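Local coordinates for protein transcobalamin-1 (Homo sapiens, PDB 4KKI) that binds vitamin B12 with femtomolar affinity, carrying it and protecting it from the acid of the stomach, at residues C197-L202 with K215-Y220; S332-N337 with V352-V357; W402-G407 with L426-S431. All blocks are in the same frame, centred on the assembly; numbering follows the deposited sequence.

Interaction 1: C197-L202 with K215-Y220; sequences CVKKSL and KNISIY. With NAG (2-acetamido-2-deoxy-beta-D-glucopyranose), chain E.
Ile217 carries this contact, its two branches reaching different partners on the facing helix. CD1 meets CG1 of Val198 at 3.7 Å, the two side chains crossing at about a right angle, and lies 4.2 Å from CD1 of Leu202. The other branch, CG2, packs 3.7 Å from CG of Lys199 and nearly as close to its CD; here the side chains run past each other in opposite directions. The torsions explain this division: with CG2 opposite the backbone N and the CG1 arm extended (chi2 178°), the methyl groups at the two ends of Ile217 are spread apart. No hydrogen bond crosses, and the two segments together bury only 189 Å².

Lys199 takes part through its methylene groups. Its chain bends at chi3 (59°) and brings CE to 4.2 Å from OG of Ser218, a van der Waals approach only. The polar ends are engaged outside the contact: NZ of Lys199 is hydrogen-bonded to the hydroxyl of Tyr257, and OG of Ser218 to the carbonyl of Leu214 in the preceding turn of its own helix. Lys199 and Ile217 also have the closest CA atoms, 7.2 Å apart.

The segment axes approach to 10.1 Å and run antiparallel at 152°, as expected of consecutive helices in an alpha6-alpha6 barrel. Asn216, next to Ile217, carries an N-linked sugar. Leu195 adds to the packing round Ile217, while helix 144-156 lies against helix 185-203 through Val151 on Val198 and the disulfide between Cys155 and Cys197.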
loop_
_atom_site.group_PDB
_atom_site.type_symbol
_atom_site.label_atom_id
_atom_site.label_comp_id
_atom_site.label_asym_id
_atom_site.label_seq_id
_atom_site.Cartn_x
_atom_site.Cartn_y
_atom_site.Cartn_z
ATOM N N CYS A 197 -14.901 -7.644 -5.348
ATOM C CA CYS A 197 -15.741 -7.949 -4.198
ATOM C C CYS A 197 -17.182 -7.533 -4.467
ATOM O O CYS A 197 -18.115 -8.276 -4.166
ATOM C CB CYS A 197 -15.214 -7.263 -2.935
ATOM S SG CYS A 197 -16.227 -7.567 -1.462
ATOM N N VAL A 198 -17.358 -6.340 -5.030
ATOM C CA VAL A 198 -18.686 -5.844 -5.378
ATOM C C VAL A 198 -19.350 -6.757 -6.406
ATOM O O VAL A 198 -20.549 -7.024 -6.328
ATOM C CB VAL A 198 -18.625 -4.408 -5.927
ATOM C CG1 VAL A 198 -20.024 -3.895 -6.241
ATOM C CG2 VAL A 198 -17.933 -3.493 -4.932
ATOM N N LYS A 199 -18.558 -7.237 -7.362
ATOM C CA LYS A 199 -19.041 -8.183 -8.361
ATOM C C LYS A 199 -19.595 -9.447 -7.706
ATOM O O LYS A 199 -20.715 -9.864 -8.000
ATOM C CB LYS A 199 -17.928 -8.536 -9.354
ATOM C CG LYS A 199 -17.646 -7.449 -10.387
ATOM C CD LYS A 199 -16.206 -7.491 -10.890
ATOM C CE LYS A 199 -15.863 -8.828 -11.528
ATOM N NZ LYS A 199 -14.447 -8.876 -11.999
ATOM N N LYS A 200 -18.815 -10.047 -6.814
ATOM C CA LYS A 200 -19.240 -11.262 -6.128
ATOM C C LYS A 200 -20.469 -10.980 -5.275
ATOM O O LYS A 200 -21.394 -11.789 -5.214
ATOM C CB LYS A 200 -18.110 -11.820 -5.259
ATOM C CG LYS A 200 -16.830 -12.097 -6.023
ATOM C CD LYS A 200 -15.701 -12.510 -5.100
ATOM C CE LYS A 200 -15.763 -13.987 -4.783
ATOM N NZ LYS A 200 -15.598 -14.801 -6.018
ATOM N N SER A 201 -20.474 -9.815 -4.636
ATOM C CA SER A 201 -21.588 -9.394 -3.798
ATOM C C SER A 201 -22.870 -9.215 -4.612
ATOM O O SER A 201 -23.962 -9.516 -4.133
ATOM C CB SER A 201 -21.238 -8.099 -3.064
ATOM O OG SER A 201 -22.316 -7.664 -2.256
ATOM N N LEU A 202 -22.727 -8.727 -5.841
ATOM C CA LEU A 202 -23.861 -8.560 -6.749
ATOM C C LEU A 202 -24.420 -9.897 -7.228
ATOM O O LEU A 202 -25.635 -10.098 -7.255
ATOM C CB LEU A 202 -23.459 -7.713 -7.958
ATOM C CG LEU A 202 -23.474 -6.199 -7.762
ATOM C CD1 LEU A 202 -22.917 -5.491 -8.987
ATOM C CD2 LEU A 202 -24.888 -5.729 -7.461
ATOM N N LYS A 215 -22.056 -5.176 -15.332
ATOM C CA LYS A 215 -21.423 -5.020 -16.634
ATOM C C LYS A 215 -20.349 -3.936 -16.599
ATOM O O LYS A 215 -19.206 -4.172 -16.986
ATOM C CB LYS A 215 -22.478 -4.696 -17.695
ATOM C CG LYS A 215 -21.956 -4.609 -19.120
ATOM C CD LYS A 215 -23.115 -4.450 -20.099
ATOM C CE LYS A 215 -22.632 -4.252 -21.524
ATOM N NZ LYS A 215 -21.891 -2.972 -21.691
ATOM N N ASN A 216 -20.719 -2.751 -16.124
ATOM C CA ASN A 216 -19.791 -1.626 -16.072
ATOM C C ASN A 216 -18.602 -1.873 -15.148
ATOM O O ASN A 216 -17.470 -1.516 -15.476
ATOM C CB ASN A 216 -20.520 -0.340 -15.680
ATOM C CG ASN A 216 -21.572 0.061 -16.695
ATOM O OD1 ASN A 216 -21.582 -0.439 -17.821
ATOM N ND2 ASN A 216 -22.461 0.970 -16.306
ATOM N N ILE A 217 -18.861 -2.487 -13.999
ATOM C CA ILE A 217 -17.798 -2.814 -13.055
ATOM C C ILE A 217 -16.827 -3.821 -13.669
ATOM O O ILE A 217 -15.611 -3.695 -13.519
ATOM C CB ILE A 217 -18.370 -3.352 -11.727
ATOM C CG1 ILE A 217 -19.185 -2.265 -11.026
ATOM C CG2 ILE A 217 -17.258 -3.829 -10.812
ATOM C CD1 ILE A 217 -19.832 -2.724 -9.742
ATOM N N SER A 218 -17.376 -4.806 -14.378
ATOM C CA SER A 218 -16.570 -5.811 -15.065
ATOM C C SER A 218 -15.674 -5.174 -16.121
ATOM O O SER A 218 -14.518 -5.565 -16.285
ATOM C CB SER A 218 -17.467 -6.869 -15.717
ATOM O OG SER A 218 -18.200 -7.588 -14.740
ATOM N N ILE A 219 -16.221 -4.196 -16.837
ATOM C CA ILE A 219 -15.463 -3.463 -17.845
ATOM C C ILE A 219 -14.346 -2.650 -17.191
ATOM O O ILE A 219 -13.221 -2.615 -17.694
ATOM C CB ILE A 219 -16.381 -2.552 -18.691
ATOM C CG1 ILE A 219 -17.351 -3.404 -19.516
ATOM C CG2 ILE A 219 -15.560 -1.654 -19.605
ATOM C CD1 ILE A 219 -18.350 -2.602 -20.324
ATOM N N TYR A 220 -14.661 -2.011 -16.065
ATOM C CA TYR A 220 -13.660 -1.291 -15.282
ATOM C C TYR A 220 -12.521 -2.228 -14.894
ATOM O O TYR A 220 -11.348 -1.888 -15.039
ATOM C CB TYR A 220 -14.269 -0.702 -14.003
ATOM C CG TYR A 220 -15.209 0.463 -14.208
ATOM C CD1 TYR A 220 -15.510 0.932 -15.481
ATOM C CD2 TYR A 220 -15.789 1.102 -13.120
ATOM C CE1 TYR A 220 -16.370 1.997 -15.663
ATOM C CE2 TYR A 220 -16.648 2.167 -13.290
ATOM C CZ TYR A 220 -16.935 2.612 -14.563
ATOM O OH TYR A 220 -17.791 3.675 -14.735
HETATM C C1 NAG E . -23.208 1.438 -17.447
HETATM C C2 NAG E . -24.391 2.261 -16.942
HETATM C C3 NAG E . -25.151 2.937 -18.082
HETATM C C4 NAG E . -24.199 3.595 -19.071
HETATM C C5 NAG E . -23.119 2.609 -19.497
HETATM C C6 NAG E . -22.144 3.236 -20.487
HETATM C C7 NAG E . -25.293 1.394 -14.863
HETATM C C8 NAG E . -26.402 0.631 -14.201
HETATM N N2 NAG E . -25.286 1.399 -16.193
HETATM O O3 NAG E . -26.026 3.913 -17.557
HETATM O O4 NAG E . -24.921 4.034 -20.202
HETATM O O5 NAG E . -22.413 2.171 -18.356
HETATM O O6 NAG E . -21.460 4.302 -19.866
HETATM O O7 NAG E . -24.447 1.977 -14.187
#

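Interaction 2: S332-N337 with V352-V357; sequences SYISVN and VLNGSV. With NAG (2-acetamido-2-deoxy-beta-D-glucopyranose), chain G; NAG (2-acetamido-2-deoxy-beta-D-glucopyranose), chain H.
Ile334 and Val352 form an antiparallel hydrogen-bonded pair, with Ile334 N to Val352 O at 2.7 Å and Val352 N to Ile334 O at 2.9 Å, and Asn354 N adds a longer bond to Ser332 O, 3.3 Å, two residues farther on, beyond the strand ends. On the Ile334 face, CG2 of Ile334 touches CG2 of Val352 at 3.9 Å. CD1 of Ile334 reaches the other way, 3.3 Å from OD1 of Asn354, which has CG on the far side of CB from its backbone N (chi1 -160°) and ND2 bonded to C1 of an N-acetylglucosamine.

These strands, 333-341 and 345-353, make a beta hairpin at the margin of the C-terminal beta domain. At the neighbouring non-hydrogen-bonded pair, Leu353 lays CD2 over one face of the Tyr333 ring, modelled unusually close to CZ (3.2 Å), so the exact distance is doubtful. The chain then leaves the sheet through a type II turn, Leu353 to Ser356. Gly355, with phi 83°, takes its third position, where a side chain would press on the preceding carbonyl O. OG of Ser356 donates to Leu353 O at 2.8 Å, just before Val357 at the N-cap position of helix 358-368.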
loop_
_atom_site.group_PDB
_atom_site.type_symbol
_atom_site.label_atom_id
_atom_site.label_comp_id
_atom_site.label_asym_id
_atom_site.label_seq_id
_atom_site.Cartn_x
_atom_site.Cartn_y
_atom_site.Cartn_z
ATOM N N SER A 332 35.496 4.516 4.487
ATOM C CA SER A 332 35.104 4.976 3.155
ATOM C C SER A 332 34.001 6.034 3.120
ATOM O O SER A 332 33.063 5.999 3.911
ATOM C CB SER A 332 34.704 3.790 2.279
ATOM O OG SER A 332 34.504 4.195 0.939
ATOM N N TYR A 333 34.124 6.969 2.180
ATOM C CA TYR A 333 33.111 7.998 1.980
ATOM C C TYR A 333 32.662 8.039 0.524
ATOM O O TYR A 333 33.389 7.615 -0.374
ATOM C CB TYR A 333 33.640 9.373 2.399
ATOM C CG TYR A 333 33.697 9.585 3.894
ATOM C CD1 TYR A 333 34.745 9.076 4.650
ATOM C CD2 TYR A 333 32.704 10.302 4.550
ATOM C CE1 TYR A 333 34.802 9.270 6.018
ATOM C CE2 TYR A 333 32.751 10.502 5.919
ATOM C CZ TYR A 333 33.803 9.984 6.646
ATOM O OH TYR A 333 33.855 10.179 8.006
ATOM N N ILE A 334 31.479 8.578 0.294
ATOM C CA ILE A 334 30.937 8.614 -1.047
ATOM C C ILE A 334 30.395 10.003 -1.374
ATOM O O ILE A 334 30.042 10.760 -0.483
ATOM C CB ILE A 334 29.918 7.462 -1.242
ATOM C CG1 ILE A 334 30.225 6.702 -2.523
ATOM C CG2 ILE A 334 28.463 7.918 -1.172
ATOM C CD1 ILE A 334 30.823 5.343 -2.267
ATOM N N SER A 335 30.349 10.332 -2.655
ATOM C CA SER A 335 29.891 11.653 -3.079
ATOM C C SER A 335 28.803 11.583 -4.147
ATOM O O SER A 335 28.842 10.730 -5.035
ATOM C CB SER A 335 31.063 12.503 -3.579
ATOM O OG SER A 335 31.862 12.951 -2.499
ATOM N N VAL A 336 27.834 12.491 -4.052
ATOM C CA VAL A 336 26.705 12.518 -4.977
ATOM C C VAL A 336 26.341 13.940 -5.400
ATOM O O VAL A 336 26.743 14.913 -4.763
ATOM C CB VAL A 336 25.450 11.879 -4.348
ATOM C CG1 VAL A 336 25.649 10.384 -4.142
ATOM C CG2 VAL A 336 25.112 12.569 -3.035
ATOM N N ASN A 337 25.568 14.048 -6.474
ATOM C CA ASN A 337 25.045 15.332 -6.923
ATOM C C ASN A 337 23.623 15.543 -6.406
ATOM O O ASN A 337 22.650 15.176 -7.064
ATOM C CB ASN A 337 25.078 15.416 -8.453
ATOM C CG ASN A 337 24.531 16.731 -8.984
ATOM O OD1 ASN A 337 24.634 17.771 -8.332
ATOM N ND2 ASN A 337 23.936 16.683 -10.173
ATOM N N VAL A 352 29.044 11.640 2.085
ATOM C CA VAL A 352 28.520 10.860 3.200
ATOM C C VAL A 352 29.252 9.530 3.340
ATOM O O VAL A 352 29.909 9.071 2.404
ATOM C CB VAL A 352 27.011 10.580 3.030
ATOM C CG1 VAL A 352 26.206 11.860 3.195
ATOM C CG2 VAL A 352 26.740 9.942 1.674
ATOM N N LEU A 353 29.145 8.924 4.517
ATOM C CA LEU A 353 29.722 7.610 4.751
ATOM C C LEU A 353 29.076 6.606 3.820
ATOM O O LEU A 353 27.892 6.698 3.530
ATOM C CB LEU A 353 29.504 7.177 6.200
ATOM C CG LEU A 353 30.109 8.078 7.274
ATOM C CD1 LEU A 353 29.374 7.930 8.594
ATOM C CD2 LEU A 353 31.587 7.781 7.449
ATOM N N ASN A 354 29.851 5.631 3.372
ATOM C CA ASN A 354 29.346 4.620 2.466
ATOM C C ASN A 354 28.226 3.870 3.161
ATOM O O ASN A 354 28.301 3.605 4.352
ATOM C CB ASN A 354 30.473 3.657 2.112
ATOM C CG ASN A 354 30.213 2.875 0.842
ATOM O OD1 ASN A 354 29.441 3.283 -0.020
ATOM N ND2 ASN A 354 30.873 1.737 0.727
ATOM N N GLY A 355 27.180 3.540 2.416
ATOM C CA GLY A 355 26.027 2.885 2.997
ATOM C C GLY A 355 25.051 3.834 3.659
ATOM O O GLY A 355 24.137 3.408 4.352
ATOM N N SER A 356 25.251 5.129 3.453
ATOM C CA SER A 356 24.333 6.126 3.975
ATOM C C SER A 356 23.054 6.105 3.157
ATOM O O SER A 356 23.054 5.682 2.009
ATOM C CB SER A 356 24.966 7.513 3.918
ATOM O OG SER A 356 25.793 7.747 5.037
ATOM N N VAL A 357 21.961 6.560 3.747
ATOM C CA VAL A 357 20.705 6.606 3.015
ATOM C C VAL A 357 20.451 7.988 2.424
ATOM O O VAL A 357 21.148 8.950 2.745
ATOM C CB VAL A 357 19.506 6.180 3.890
ATOM C CG1 VAL A 357 19.656 4.728 4.317
ATOM C CG2 VAL A 357 19.369 7.094 5.102
HETATM C C1 NAG G . 30.756 0.856 -0.416
HETATM C C2 NAG G . 31.717 0.544 -1.569
HETATM C C3 NAG G . 30.994 -0.149 -2.713
HETATM C C4 NAG G . 30.262 -1.368 -2.182
HETATM C C5 NAG G . 29.330 -0.939 -1.062
HETATM C C6 NAG G . 28.576 -2.133 -0.501
HETATM C C7 NAG G . 32.918 1.908 -3.182
HETATM C C8 NAG G . 34.108 1.025 -3.405
HETATM N N2 NAG G . 32.326 1.782 -2.002
HETATM O O3 NAG G . 31.936 -0.556 -3.707
HETATM O O4 NAG G . 29.516 -1.989 -3.233
HETATM O O5 NAG G . 30.107 -0.349 -0.024
HETATM O O6 NAG G . 28.574 -2.042 0.929
HETATM O O7 NAG G . 32.520 2.694 -4.023
HETATM C C1 NAG H . 24.071 17.950 -10.847
HETATM C C2 NAG H . 24.609 17.777 -12.266
HETATM C C3 NAG H . 24.770 19.126 -12.951
HETATM C C4 NAG H . 23.466 19.905 -12.875
HETATM C C5 NAG H . 22.943 19.965 -11.445
HETATM C C6 NAG H . 21.567 20.617 -11.428
HETATM C C7 NAG H . 26.074 16.023 -13.073
HETATM C C8 NAG H . 27.496 15.748 -13.466
HETATM N N2 NAG H . 25.871 17.058 -12.262
HETATM O O3 NAG H . 25.126 18.934 -14.301
HETATM O O4 NAG H . 23.670 21.218 -13.351
HETATM O O5 NAG H . 22.856 18.675 -10.870
HETATM O O6 NAG H . 21.039 20.557 -10.123
HETATM O O7 NAG H . 25.162 15.312 -13.495
#

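Interaction 3: W402-G407 with L426-S431; sequences WELLSG and LEVRWS
Trp430 turns the edge of its indole onto the face of Trp402, a T-shaped pair with ring planes at 64° and centroids 5.0 Å apart, taken between the five-membered ring of Trp402 and the six-membered ring of Trp430. CE3 of Trp430 stands over the centre of the ring system, 3.4 Å from CE2 of Trp402, and CB of Trp430 makes an off-centre CH-pi contact with the six-membered ring. Different first torsions bring them together: Trp402 has CG beside its backbone N (chi1 -67°), Trp430 has CG on the far side from its own (chi1 -179°). Trp402 NE1 is hydrogen-bonded to Leu392 O. With an alanine in place of Trp402, the Trp430 edge would probably lose the face it rests on and the Leu392 carbonyl its indole donor.

Farther along this face, CG1 of Val428 bridges CE3 of Trp402 at 3.9 Å and CD2 of Leu404 at 3.8 Å. The strands are antiparallel neighbours in the mixed sheet of the beta domain, with reciprocal backbone bonds at Glu403-Arg429 and Leu405-Glu427; Glu403 N reaches Arg429 O at 2.7 Å. Cyanocobalamin is bound by Trp402 O and Leu404 N, which point away from strand 426-431.

The other face mixes charged groups with Leu405. CD2 of Leu405 lies over one face of the Arg429 guanidinium, toward its rim, while NE and NH2 grip the Glu427 carboxylate side-on, from above the carboxylate plane; NE to OE2 measures 2.9 Å. Glu427 OE2 also has a salt bridge to Arg341, so two arginines probably stabilise its negative charge. Glu403, extended beyond CG, accepts at OE2 a bond of 3.1 Å from Ser431 OG, arriving on the anti side, somewhat out of the carboxylate plane.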
loop_
_atom_site.group_PDB
_atom_site.type_symbol
_atom_site.label_atom_id
_atom_site.label_comp_id
_atom_site.label_asym_id
_atom_site.label_seq_id
_atom_site.Cartn_x
_atom_site.Cartn_y
_atom_site.Cartn_z
ATOM N N TRP A 402 6.627 16.172 -2.878
ATOM C CA TRP A 402 8.057 16.098 -3.144
ATOM C C TRP A 402 8.424 14.701 -3.633
ATOM O O TRP A 402 8.129 13.704 -2.974
ATOM C CB TRP A 402 8.866 16.464 -1.897
ATOM C CG TRP A 402 8.730 17.904 -1.493
ATOM C CD1 TRP A 402 7.942 18.407 -0.498
ATOM C CD2 TRP A 402 9.399 19.027 -2.079
ATOM N NE1 TRP A 402 8.079 19.772 -0.427
ATOM C CE2 TRP A 402 8.971 20.179 -1.389
ATOM C CE3 TRP A 402 10.321 19.172 -3.123
ATOM C CZ2 TRP A 402 9.429 21.456 -1.703
ATOM C CZ3 TRP A 402 10.776 20.443 -3.435
ATOM C CH2 TRP A 402 10.329 21.568 -2.729
ATOM N N GLU A 403 9.062 14.640 -4.797
ATOM C CA GLU A 403 9.419 13.370 -5.418
ATOM C C GLU A 403 10.917 13.111 -5.308
ATOM O O GLU A 403 11.730 14.011 -5.516
ATOM C CB GLU A 403 8.989 13.368 -6.886
ATOM C CG GLU A 403 9.219 12.058 -7.614
ATOM C CD GLU A 403 8.911 12.161 -9.096
ATOM O OE1 GLU A 403 8.726 11.109 -9.743
ATOM O OE2 GLU A 403 8.858 13.297 -9.616
ATOM N N LEU A 404 11.278 11.876 -4.975
ATOM C CA LEU A 404 12.681 11.501 -4.844
ATOM C C LEU A 404 13.164 10.809 -6.114
ATOM O O LEU A 404 12.535 9.863 -6.591
ATOM C CB LEU A 404 12.875 10.584 -3.637
ATOM C CG LEU A 404 12.240 11.044 -2.324
ATOM C CD1 LEU A 404 12.577 10.069 -1.212
ATOM C CD2 LEU A 404 12.676 12.462 -1.957
ATOM N N LEU A 405 14.277 11.286 -6.666
ATOM C CA LEU A 405 14.794 10.734 -7.915
ATOM C C LEU A 405 16.297 10.490 -7.887
ATOM O O LEU A 405 17.036 11.142 -7.150
ATOM C CB LEU A 405 14.451 11.643 -9.102
ATOM C CG LEU A 405 12.977 11.947 -9.376
ATOM C CD1 LEU A 405 12.575 13.240 -8.689
ATOM C CD2 LEU A 405 12.695 12.014 -10.869
ATOM N N SER A 406 16.739 9.541 -8.702
ATOM C CA SER A 406 18.159 9.305 -8.909
ATOM C C SER A 406 18.417 9.131 -10.397
ATOM O O SER A 406 17.955 8.167 -11.006
ATOM C CB SER A 406 18.623 8.065 -8.146
ATOM O OG SER A 406 19.991 7.796 -8.403
ATOM N N GLY A 407 19.150 10.073 -10.981
ATOM C CA GLY A 407 19.425 10.036 -12.404
ATOM C C GLY A 407 18.163 10.256 -13.215
ATOM O O GLY A 407 18.006 9.707 -14.306
ATOM N N LEU A 426 21.255 12.570 -7.238
ATOM C CA LEU A 426 20.105 12.559 -6.340
ATOM C C LEU A 426 19.315 13.854 -6.457
ATOM O O LEU A 426 19.889 14.940 -6.526
ATOM C CB LEU A 426 20.559 12.364 -4.898
ATOM C CG LEU A 426 21.429 11.135 -4.653
ATOM C CD1 LEU A 426 21.806 11.050 -3.187
ATOM C CD2 LEU A 426 20.708 9.875 -5.104
ATOM N N GLU A 427 17.992 13.741 -6.466
ATOM C CA GLU A 427 17.150 14.914 -6.634
ATOM C C GLU A 427 15.844 14.799 -5.864
ATOM O O GLU A 427 15.199 13.752 -5.865
ATOM C CB GLU A 427 16.860 15.144 -8.118
ATOM C CG GLU A 427 15.956 16.329 -8.406
ATOM C CD GLU A 427 15.683 16.498 -9.886
ATOM O OE1 GLU A 427 16.377 15.848 -10.697
ATOM O OE2 GLU A 427 14.773 17.275 -10.241
ATOM N N VAL A 428 15.465 15.882 -5.195
ATOM C CA VAL A 428 14.140 15.988 -4.609
ATOM C C VAL A 428 13.359 17.034 -5.396
ATOM O O VAL A 428 13.731 18.206 -5.423
ATOM C CB VAL A 428 14.194 16.381 -3.129
ATOM C CG1 VAL A 428 12.811 16.265 -2.512
ATOM C CG2 VAL A 428 15.183 15.496 -2.386
ATOM N N ARG A 429 12.276 16.602 -6.035
ATOM C CA ARG A 429 11.574 17.426 -7.012
ATOM C C ARG A 429 10.139 17.763 -6.601
ATOM O O ARG A 429 9.377 16.890 -6.191
ATOM C CB ARG A 429 11.577 16.718 -8.371
ATOM C CG ARG A 429 10.791 17.415 -9.471
ATOM C CD ARG A 429 10.835 16.605 -10.761
ATOM N NE ARG A 429 12.206 16.312 -11.175
ATOM C CZ ARG A 429 12.532 15.554 -12.218
ATOM N NH1 ARG A 429 11.586 15.003 -12.964
ATOM N NH2 ARG A 429 13.808 15.345 -12.515
ATOM N N TRP A 430 9.784 19.038 -6.721
ATOM C CA TRP A 430 8.416 19.484 -6.489
ATOM C C TRP A 430 7.536 19.048 -7.660
ATOM O O TRP A 430 7.741 19.488 -8.788
ATOM C CB TRP A 430 8.392 21.005 -6.335
ATOM C CG TRP A 430 7.040 21.578 -6.076
ATOM C CD1 TRP A 430 6.281 22.307 -6.944
ATOM C CD2 TRP A 430 6.282 21.475 -4.866
ATOM N NE1 TRP A 430 5.097 22.666 -6.349
ATOM C CE2 TRP A 430 5.072 22.167 -5.074
ATOM C CE3 TRP A 430 6.509 20.866 -3.627
ATOM C CZ2 TRP A 430 4.092 22.268 -4.088
ATOM C CZ3 TRP A 430 5.534 20.968 -2.650
ATOM C CH2 TRP A 430 4.339 21.662 -2.886
ATOM N N SER A 431 6.562 18.180 -7.394
ATOM C CA SER A 431 5.801 17.553 -8.474
ATOM C C SER A 431 4.289 17.529 -8.246
ATOM O O SER A 431 3.811 17.742 -7.132
ATOM C CB SER A 431 6.304 16.127 -8.709
ATOM O OG SER A 431 7.711 16.105 -8.876
#

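Overall arrangement
Followed from the N terminus, the three contacts come in series, none enclosing or crossing another. Interaction 1 closes a loop of 12 residues between its segments, on two consecutive helices of the alpha domain. After the flexible linker, interaction 2 clamps the open end of the first hairpin of the beta domain, and interaction 3 then joins strands 400-406 and 426-432 across 18 residues. Interactions 2 and 3 share one sheet, since strands 333-341 and 426-432 are parallel neighbours, and they touch where Val336 CG2 lies 3.6 Å from Leu426 CD1. Interaction 1 is remote, its centre about 50 Å from that of interaction 2 and 38 Å from that of interaction 3, which borders the bound cobalamin.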